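ABC transporter periplasmic-binding protein YtfQ (Mycobacterium smegmatis, PDB 6HB0) probably binds a sugar, consistent with L-arabinofuranose, as the solute-binding component of an ABC transporter. Local coordinates at residues Ala36-Ile41 with Leu52-Ala57; Ser43-Ala48 with Glu270-Ala275; Gly100-Leu105 with Lys276-Gly281. All coordinates share one frame; numbering follows the deposited sequence.

All three contacts lie in the lobe built round the parallel sheet, and two helices chain them together. Helix 38-48 packs on the edge strand 51-56 in contact 1 and against helix 269-279 in contact 2, while the later part of helix 269-279 settles on Pro102 and strand 103-106 in contact 3. The centres of contacts 1 and 2 are about 12 Å apart, and Met272 CE of contact 2 lies 3.6 Å from Ile41 O of contact 1. Between contacts 2 and 3, Lys276 NZ probably hydrogen-bonds to Ala48 O at 2.8 Å. The zinc ion held by Glu46 in contact 2 is about 9 Å from the side chain of Leu52 in contact 1.

Contact 1: Ala36-Ile41 with Leu52-Ala57; sequences ANTESI and LKFADA
Phe54 reaches out from strand 51-56 and sets the end of its ring among methyl groups of helix 38-48. The tight part is small and mostly apolar. Thr38 CG2 comes in obliquely to Phe54 CZ at 3.7 Å, and Ile41 CG2 meets the same CZ atom at 4.0 Å. That Ile41 methyl also touches Leu52 CD2 at 4.1 Å, the two side chains crossing at about a right angle. Leu52 and Phe54, two residues apart, emerge from the same face of the strand; Leu52 CD2 lies against one face of the Phe54 ring, toward its rim. In Thr38 (chi1 -62°) the methyl stands anti to the backbone N and faces the phenyl ring, whereas OG1, beside that N, donates a hydrogen bond to Gln26 OE1. Threonine suits a border, with one branch for each environment.

The beginning of the helix is looser and more polar. Asn37 holds the N-cap position, where a short polar side chain can turn back: its OD1 accepts from Ser40 N, the capping bond, though OD1 is less surely placed. Separately, ND2 gives a bent bond (133°) to Ser40 OG at 2.8 Å, tilted from the amide plane. Glu39 is exposed and points away from the strand, as fits a residue known to bind zinc, although no metal is bound here. Helix 38-48 follows strand 21-26 and precedes strand 51-56 in a beta-alpha-beta unit, and Ile41 packs on Phe24 of the former. The chemistry implies a seam held by hydrophobic burial and shape, with polar bonding confined to its borders.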
# COMPACT_ATOMS: atom_id res chain seq x y z
N ALA A 36 4.64 6.19 -2.81
CA ALA A 36 4.42 6.93 -4.02
C ALA A 36 5.76 6.97 -4.79
O ALA A 36 6.84 7.11 -4.21
CB ALA A 36 3.94 8.33 -3.73
N ASN A 37 5.67 6.76 -6.08
CA ASN A 37 6.82 6.61 -6.94
C ASN A 37 7.12 8.00 -7.51
O ASN A 37 6.25 8.89 -7.47
CB ASN A 37 6.44 5.63 -7.99
CG ASN A 37 5.33 6.17 -8.89
OD1 ASN A 37 5.61 7.03 -9.69
ND2 ASN A 37 4.10 5.69 -8.75
N THR A 38 8.32 8.17 -8.02
CA THR A 38 8.76 9.46 -8.54
C THR A 38 7.99 10.01 -9.74
O THR A 38 7.66 11.16 -9.76
CB THR A 38 10.22 9.33 -8.98
OG1 THR A 38 10.98 8.99 -7.82
CG2 THR A 38 10.77 10.62 -9.53
N GLU A 39 7.71 9.16 -10.72
CA GLU A 39 6.93 9.58 -11.90
C GLU A 39 5.56 10.18 -11.54
O GLU A 39 5.13 11.14 -12.17
CB GLU A 39 6.84 8.47 -12.99
CG GLU A 39 6.02 7.18 -12.68
CD GLU A 39 6.86 6.04 -12.04
OE1 GLU A 39 6.42 4.85 -12.07
OE2 GLU A 39 7.99 6.32 -11.51
N SER A 40 4.91 9.66 -10.50
CA SER A 40 3.59 10.14 -10.09
C SER A 40 3.66 11.52 -9.47
O SER A 40 2.79 12.38 -9.70
CB SER A 40 2.96 9.15 -9.09
OG SER A 40 2.73 7.90 -9.76
N ILE A 41 4.70 11.75 -8.70
CA ILE A 41 4.88 13.00 -8.03
C ILE A 41 5.32 14.05 -9.07
O ILE A 41 4.79 15.16 -9.11
CB ILE A 41 5.89 12.88 -6.89
CG1 ILE A 41 5.30 12.02 -5.78
CG2 ILE A 41 6.17 14.23 -6.30
CD1 ILE A 41 6.28 11.72 -4.67
N LEU A 52 8.48 21.76 -8.57
CA LEU A 52 8.92 20.68 -7.68
C LEU A 52 10.42 20.59 -7.60
O LEU A 52 11.06 20.55 -8.62
CB LEU A 52 8.42 19.37 -8.22
CG LEU A 52 8.77 18.09 -7.46
CD1 LEU A 52 8.06 18.05 -6.13
CD2 LEU A 52 8.43 16.92 -8.36
N LYS A 53 10.97 20.60 -6.39
CA LYS A 53 12.40 20.38 -6.22
C LYS A 53 12.58 19.05 -5.53
O LYS A 53 12.18 18.90 -4.38
CB LYS A 53 13.01 21.50 -5.38
CG LYS A 53 12.85 22.88 -5.98
CD LYS A 53 13.89 23.80 -5.41
CE LYS A 53 15.12 23.83 -6.31
NZ LYS A 53 14.86 24.81 -7.40
N PHE A 54 13.19 18.11 -6.24
CA PHE A 54 13.44 16.77 -5.74
C PHE A 54 14.78 16.63 -5.04
O PHE A 54 15.77 17.18 -5.47
CB PHE A 54 13.51 15.75 -6.88
CG PHE A 54 12.22 15.06 -7.17
CD1 PHE A 54 11.52 14.40 -6.19
CD2 PHE A 54 11.74 15.03 -8.48
CE1 PHE A 54 10.32 13.77 -6.46
CE2 PHE A 54 10.55 14.38 -8.78
CZ PHE A 54 9.84 13.75 -7.77
N ALA A 55 14.80 15.87 -3.96
CA ALA A 55 16.03 15.41 -3.35
C ALA A 55 15.92 13.91 -3.11
O ALA A 55 14.82 13.37 -2.91
CB ALA A 55 16.30 16.12 -2.04
N ASP A 56 17.08 13.24 -3.15
CA ASP A 56 17.22 11.78 -2.90
C ASP A 56 18.09 11.58 -1.66
O ASP A 56 19.25 12.00 -1.62
CB ASP A 56 17.84 11.08 -4.14
CG ASP A 56 17.90 9.54 -4.03
OD1 ASP A 56 17.21 8.93 -3.18
OD2 ASP A 56 18.66 8.92 -4.82
N ALA A 57 17.51 10.93 -0.64
CA ALA A 57 18.22 10.65 0.61
C ALA A 57 19.09 9.37 0.57
O ALA A 57 19.85 9.09 1.53
CB ALA A 57 17.21 10.54 1.74

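Contact 2: Ser43-Ala48 with Glu270-Ala275; sequences SAAEEA and ELMDLA. With ZN (zinc ion), chain D.
Ala44 and Met272 open the contact, where two helices of the same lobe pass at a crossing angle of -50° with axes 9.3 Å apart. Met272 CG rests 3.6 Å from Ala44 O and also touches the Ala44 methyl, a closeness that a small alanine side chain permits. At Ala45 the methionine lies alongside the backbone: its SD is 3.8 Å from Ala45 CA, and CE continues past the alanine N and CB. Bends at chi2 (-54°) and chi3 (147°) lay the thioether along the alanine surface instead of driving it straight across, and Val50 touches both Ala45 and Met272.

Glu46 turns away from the partner helix. Its OE2 binds a zinc ion at 1.9 Å while OE1 stands back at 3.2 Å from the metal and makes a salt bridge with Lys42, so the carboxylate is essentially monodentate. A water at 2.2 Å from the zinc, with His318 and His322, completes four ligands; these histidines belong to the C-terminal run, evidently a purification tag. Glu47 likewise leads outward, to another zinc shared with His321. Ala48 returns to the interface, its CB 3.7 Å from Met272 CB.

Helix 38-48 is therefore two-sided: alanines make a smooth seat for one flexible, weakly polar methionine, and glutamates on the outer side, probably ionised, take up zinc here together with the tag histidines, so these sites need not be native.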
# COMPACT_ATOMS: atom_id res chain seq x y z
N SER A 43 4.90 14.08 -12.40
CA SER A 43 3.76 14.37 -13.31
C SER A 43 2.63 15.17 -12.63
O SER A 43 2.06 16.09 -13.21
CB SER A 43 3.21 13.10 -13.92
OG SER A 43 2.65 12.28 -12.93
N ALA A 44 2.32 14.85 -11.39
CA ALA A 44 1.25 15.56 -10.68
C ALA A 44 1.64 17.00 -10.43
O ALA A 44 0.78 17.88 -10.46
CB ALA A 44 0.91 14.87 -9.35
N ALA A 45 2.93 17.27 -10.16
CA ALA A 45 3.35 18.66 -10.01
C ALA A 45 3.26 19.44 -11.33
O ALA A 45 2.84 20.59 -11.33
CB ALA A 45 4.74 18.77 -9.42
N GLU A 46 3.65 18.83 -12.43
CA GLU A 46 3.50 19.45 -13.76
C GLU A 46 2.02 19.75 -14.03
O GLU A 46 1.66 20.88 -14.39
CB GLU A 46 4.05 18.55 -14.83
CG GLU A 46 5.56 18.42 -14.84
CD GLU A 46 6.07 17.27 -15.66
OE1 GLU A 46 7.26 17.26 -15.91
OE2 GLU A 46 5.33 16.37 -16.08
N GLU A 47 1.14 18.79 -13.77
CA GLU A 47 -0.29 19.04 -13.93
C GLU A 47 -0.84 20.14 -13.04
O GLU A 47 -1.74 20.89 -13.46
CB GLU A 47 -1.12 17.77 -13.70
CG GLU A 47 -0.91 16.57 -14.64
CD GLU A 47 -0.52 16.89 -16.08
OE1 GLU A 47 -1.11 16.46 -17.08
OE2 GLU A 47 0.54 17.53 -16.20
N ALA A 48 -0.37 20.23 -11.81
CA ALA A 48 -0.90 21.25 -10.93
C ALA A 48 -0.21 22.60 -11.04
O ALA A 48 -0.58 23.51 -10.31
CB ALA A 48 -0.80 20.78 -9.46
N GLU A 270 -3.38 14.70 -4.82
CA GLU A 270 -3.82 15.12 -3.49
C GLU A 270 -2.66 15.82 -2.74
O GLU A 270 -2.89 16.78 -2.01
CB GLU A 270 -4.49 13.97 -2.71
CG GLU A 270 -3.58 12.96 -2.03
CD GLU A 270 -2.90 11.98 -3.02
OE1 GLU A 270 -1.92 12.45 -3.66
OE2 GLU A 270 -3.30 10.76 -3.15
N LEU A 271 -1.44 15.36 -2.93
CA LEU A 271 -0.27 16.06 -2.36
C LEU A 271 -0.18 17.48 -2.90
O LEU A 271 0.02 18.43 -2.15
CB LEU A 271 1.01 15.28 -2.71
CG LEU A 271 2.33 15.94 -2.38
CD1 LEU A 271 2.36 16.28 -0.90
CD2 LEU A 271 3.49 15.03 -2.78
N MET A 272 -0.34 17.64 -4.21
CA MET A 272 -0.24 18.99 -4.82
C MET A 272 -1.37 19.88 -4.29
O MET A 272 -1.16 21.03 -3.97
CB MET A 272 -0.27 18.94 -6.33
CG MET A 272 0.84 18.08 -6.91
SD MET A 272 2.49 18.56 -6.33
CE MET A 272 3.28 16.95 -6.32
N ASP A 273 -2.56 19.34 -4.20
CA ASP A 273 -3.69 20.07 -3.66
C ASP A 273 -3.49 20.47 -2.19
O ASP A 273 -3.75 21.61 -1.79
CB ASP A 273 -4.96 19.25 -3.82
CG ASP A 273 -6.14 19.95 -3.23
OD1 ASP A 273 -6.46 21.07 -3.71
OD2 ASP A 273 -6.71 19.43 -2.25
N LEU A 274 -3.02 19.54 -1.36
CA LEU A 274 -2.66 19.84 -0.00
C LEU A 274 -1.53 20.85 0.12
O LEU A 274 -1.55 21.70 1.00
CB LEU A 274 -2.26 18.58 0.77
CG LEU A 274 -3.45 17.68 0.99
CD1 LEU A 274 -2.99 16.24 1.20
CD2 LEU A 274 -4.31 18.18 2.13
N ALA A 275 -0.54 20.76 -0.75
CA ALA A 275 0.55 21.73 -0.73
C ALA A 275 0.01 23.16 -0.94
O ALA A 275 0.36 24.09 -0.22
CB ALA A 275 1.58 21.38 -1.76
ZN ZN D . 5.56 14.74 -16.93
O HOH W 1 6.23 12.74 -16.17

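Contact 3: Gly100-Leu105 with Lys276-Gly281; sequences GIPVIL and KKVAAG
Pro102 and Val278 form the apolar heart of this contact, where the end of helix 269-279 lies over the approach to strand 103-106. Pro102 CB meets Val278 CG2 at 3.7 Å. With chi1 at -61°, CG2 sits between the backbone N and carbonyl carbon of Val278 and CG1 takes the place anti to the carbonyl carbon; CG2 is the methyl that bears on the proline ring. Ile104, two residues further along the strand, adds its CD1 at 4.3 Å from the same methyl. Compact branched and cyclic side chains fit here, having little freedom to lose on packing.

A van der Waals touch on the backbone comes next: Pro102 CG lies 3.7 Å from Val278 O. That carbonyl is also used within its own helix end, accepting from Gly281 N at 3.1 Å. Ala280 N binds Lys276 O at the same length. Gly281 ends the helix in a Schellman motif, with bonds back into the last turn and a positive phi (78°) for which glycine is well suited. Gly100 ends helix 90-98 in the same way.

Strand 103-106 runs between strands 78-81 and 120-122. Pro102, lacking an N-H, pairs with Ile79 through its carbonyl, and Ile104 also touches Thr120 and Ile122. Val103 points away from Val278 toward helix 90-98, so the strand is sandwiched between that helix and helix 269-279.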
# COMPACT_ATOMS: atom_id res chain seq x y z
N GLY A 100 8.80 28.90 9.09
CA GLY A 100 7.43 29.10 8.61
C GLY A 100 7.07 28.28 7.36
O GLY A 100 6.19 28.65 6.60
N ILE A 101 7.75 27.16 7.15
CA ILE A 101 7.49 26.30 6.02
C ILE A 101 6.64 25.09 6.47
O ILE A 101 7.08 24.27 7.30
CB ILE A 101 8.79 25.82 5.40
CG1 ILE A 101 9.61 27.03 4.93
CG2 ILE A 101 8.51 24.94 4.21
CD1 ILE A 101 10.97 26.68 4.41
N PRO A 102 5.42 24.97 5.94
CA PRO A 102 4.60 23.79 6.29
C PRO A 102 5.19 22.52 5.76
O PRO A 102 5.83 22.51 4.71
CB PRO A 102 3.28 24.05 5.56
CG PRO A 102 3.33 25.46 5.05
CD PRO A 102 4.75 25.87 4.96
N VAL A 103 4.93 21.43 6.45
CA VAL A 103 5.41 20.11 6.11
C VAL A 103 4.30 19.09 5.92
O VAL A 103 3.41 18.99 6.73
CB VAL A 103 6.31 19.60 7.22
CG1 VAL A 103 6.72 18.13 6.95
CG2 VAL A 103 7.55 20.53 7.24
N ILE A 104 4.42 18.29 4.88
CA ILE A 104 3.52 17.21 4.60
C ILE A 104 4.33 15.93 4.59
O ILE A 104 5.34 15.83 3.87
CB ILE A 104 2.88 17.38 3.21
CG1 ILE A 104 2.10 18.69 3.16
CG2 ILE A 104 1.98 16.21 2.87
CD1 ILE A 104 1.42 18.88 1.84
N LEU A 105 3.86 14.94 5.34
CA LEU A 105 4.48 13.58 5.32
C LEU A 105 3.78 12.66 4.37
O LEU A 105 2.54 12.62 4.34
CB LEU A 105 4.38 12.98 6.70
CG LEU A 105 5.07 13.78 7.79
CD1 LEU A 105 4.90 13.16 9.14
CD2 LEU A 105 6.54 13.97 7.46
N LYS A 276 -0.89 23.29 -1.90
CA LYS A 276 -1.54 24.60 -2.13
C LYS A 276 -2.32 25.07 -0.90
O LYS A 276 -2.22 26.23 -0.52
CB LYS A 276 -2.44 24.52 -3.35
CG LYS A 276 -1.65 24.43 -4.61
CD LYS A 276 -2.56 24.25 -5.82
CE LYS A 276 -1.69 24.18 -7.07
NZ LYS A 276 -2.49 23.71 -8.23
N LYS A 277 -3.06 24.17 -0.26
CA LYS A 277 -3.84 24.54 0.91
C LYS A 277 -2.94 24.99 2.04
O LYS A 277 -3.19 26.05 2.64
CB LYS A 277 -4.72 23.39 1.37
CG LYS A 277 -5.85 23.14 0.41
CD LYS A 277 -6.73 22.00 0.92
CE LYS A 277 -7.93 21.83 0.01
NZ LYS A 277 -8.60 20.61 0.50
N VAL A 278 -1.90 24.21 2.35
CA VAL A 278 -1.08 24.57 3.50
C VAL A 278 -0.25 25.85 3.21
O VAL A 278 -0.01 26.63 4.11
CB VAL A 278 -0.22 23.39 4.03
CG1 VAL A 278 -1.12 22.26 4.48
CG2 VAL A 278 0.80 22.94 3.03
N ALA A 279 0.15 26.07 1.98
CA ALA A 279 0.88 27.28 1.65
C ALA A 279 -0.02 28.53 1.84
O ALA A 279 0.45 29.59 2.22
CB ALA A 279 1.40 27.23 0.23
N ALA A 280 -1.30 28.37 1.60
CA ALA A 280 -2.26 29.44 1.80
C ALA A 280 -2.74 29.57 3.25
O ALA A 280 -3.52 30.46 3.54
CB ALA A 280 -3.47 29.23 0.86
N GLY A 281 -2.28 28.72 4.17
CA GLY A 281 -2.72 28.78 5.56
C GLY A 281 -4.08 28.16 5.75
O GLY A 281 -4.71 28.37 6.77